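MOBA relate protein (Mycobacterium sp., PDB 2WAW) is of unknown function but, as a MobA-like protein, probably binds a nucleoside triphosphate and may transfer a nucleotidyl group. Local coordinates at residues S87-V92 and E97-M102. Residues are numbered along the deposited sequence; the frame is centred on the assembly and turned at random. Where two conformers were deposited one is given.
Sequences SALTWV and EGIVLM
Ile99 sends both branches of its side chain out from the central sheet to meet Leu89, on helix 84-90, and Val92, in the loop that follows. This is helix-on-sheet packing in the Rossmann-like alpha/beta fold of the GT-A clan: the helix lies against one face of the mixed sheet, and the chain then turns through a short loop into strand 98-103. The two methyl ends of Ile99 divide the work. With chi1 at 61°, CG1 is flanked by both backbone neighbours of CA, and from there the extended chain carries Ile99 CD1 to Leu89 CD2, 3.9 Å away. The other branch, CG2, faces the fork of Val92. Both neighbours run nearly perpendicular to the isoleucine chain, so methyl groups meet rather than whole chains lying alongside. The first bond of the Val92 side chain heads toward the strand, whereas Leu89 starts off to one side and only its far end closes in. Phe146 and Leu149 of helix 146-150 also pack on Ile99, while Thr7 of strand 6-12 and Ile50 of strand 48-53 touch Val92. Between valine and isoleucine the fit is a methyl set against a fork: Ile99 CG2 meets Val92 CG2 at 3.9 Å and Val92 CG1 at 4.1 Å.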
# COMPACT_ATOMS: atom_id res chain seq x y z
N SER A 87 -0.82 -10.31 9.52
CA SER A 87 -2.02 -10.01 10.29
C SER A 87 -3.16 -9.50 9.39
O SER A 87 -4.30 -9.92 9.55
CB SER A 87 -1.70 -9.00 11.39
OG SER A 87 -0.71 -9.52 12.28
N ALA A 88 -2.84 -8.62 8.44
CA ALA A 88 -3.87 -8.05 7.57
C ALA A 88 -4.65 -9.12 6.83
O ALA A 88 -5.87 -8.99 6.67
CB ALA A 88 -3.25 -7.06 6.59
N LEU A 89 -3.95 -10.17 6.38
CA LEU A 89 -4.59 -11.22 5.58
C LEU A 89 -5.73 -11.90 6.33
O LEU A 89 -6.77 -12.29 5.74
CB LEU A 89 -3.53 -12.24 5.08
CG LEU A 89 -2.56 -11.72 4.00
CD1 LEU A 89 -1.37 -12.66 3.82
CD2 LEU A 89 -3.25 -11.47 2.67
N THR A 90 -5.57 -12.02 7.64
CA THR A 90 -6.57 -12.69 8.47
C THR A 90 -7.92 -11.93 8.50
O THR A 90 -8.98 -12.51 8.77
CB THR A 90 -6.03 -12.96 9.89
OG1 THR A 90 -5.93 -11.73 10.63
CG2 THR A 90 -4.67 -13.61 9.82
N TRP A 91 -7.85 -10.64 8.18
CA TRP A 91 -9.00 -9.72 8.16
C TRP A 91 -9.69 -9.58 6.80
O TRP A 91 -10.75 -8.96 6.71
CB TRP A 91 -8.56 -8.32 8.57
CG TRP A 91 -8.32 -8.11 10.01
CD1 TRP A 91 -7.32 -8.65 10.77
CD2 TRP A 91 -9.05 -7.22 10.87
NE1 TRP A 91 -7.41 -8.18 12.07
CE2 TRP A 91 -8.46 -7.30 12.15
CE3 TRP A 91 -10.16 -6.38 10.67
CZ2 TRP A 91 -8.95 -6.57 13.25
CZ3 TRP A 91 -10.64 -5.65 11.76
CH2 TRP A 91 -10.03 -5.75 13.03
N VAL A 92 -9.07 -10.10 5.75
CA VAL A 92 -9.61 -9.97 4.39
C VAL A 92 -10.96 -10.69 4.28
O VAL A 92 -11.06 -11.86 4.68
CB VAL A 92 -8.62 -10.51 3.35
CG1 VAL A 92 -9.22 -10.47 1.94
CG2 VAL A 92 -7.33 -9.68 3.37
N GLU A 97 -11.57 -11.64 -4.11
CA GLU A 97 -10.87 -12.55 -5.03
C GLU A 97 -9.35 -12.30 -4.99
O GLU A 97 -8.56 -13.12 -5.43
CB GLU A 97 -11.37 -12.35 -6.48
CG GLU A 97 -12.76 -12.94 -6.75
CD GLU A 97 -13.35 -12.51 -8.10
OE1 GLU A 97 -12.67 -11.81 -8.89
OE2 GLU A 97 -14.51 -12.90 -8.36
N GLY A 98 -8.97 -11.15 -4.47
CA GLY A 98 -7.57 -10.82 -4.27
C GLY A 98 -7.48 -9.52 -3.51
O GLY A 98 -8.51 -8.92 -3.14
N ILE A 99 -6.25 -9.08 -3.27
CA ILE A 99 -6.03 -7.81 -2.62
C ILE A 99 -5.20 -6.93 -3.51
O ILE A 99 -4.47 -7.43 -4.36
CB ILE A 99 -5.32 -7.94 -1.25
CG1 ILE A 99 -3.91 -8.59 -1.41
CG2 ILE A 99 -6.25 -8.66 -0.24
CD1 ILE A 99 -3.11 -8.70 -0.09
N VAL A 100 -5.32 -5.63 -3.29
CA VAL A 100 -4.39 -4.66 -3.85
C VAL A 100 -3.57 -4.09 -2.71
O VAL A 100 -4.13 -3.59 -1.72
CB VAL A 100 -5.13 -3.54 -4.62
CG1 VAL A 100 -4.18 -2.38 -4.99
CG2 VAL A 100 -5.81 -4.10 -5.86
N LEU A 101 -2.25 -4.18 -2.85
CA LEU A 101 -1.27 -3.73 -1.84
C LEU A 101 -0.68 -2.40 -2.19
O LEU A 101 -0.21 -2.21 -3.30
CB LEU A 101 -0.12 -4.75 -1.75
CG LEU A 101 -0.38 -6.14 -1.19
CD1 LEU A 101 0.88 -6.97 -1.37
CD2 LEU A 101 -0.78 -6.06 0.28
N MET A 102 -0.69 -1.50 -1.22
CA MET A 102 0.02 -0.25 -1.42
C MET A 102 0.61 0.20 -0.10
O MET A 102 0.28 -0.33 0.97
CB MET A 102 -0.89 0.81 -1.99
CG MET A 102 -1.73 1.48 -0.96
SD MET A 102 -2.88 2.57 -1.78
CE MET A 102 -4.33 1.51 -1.92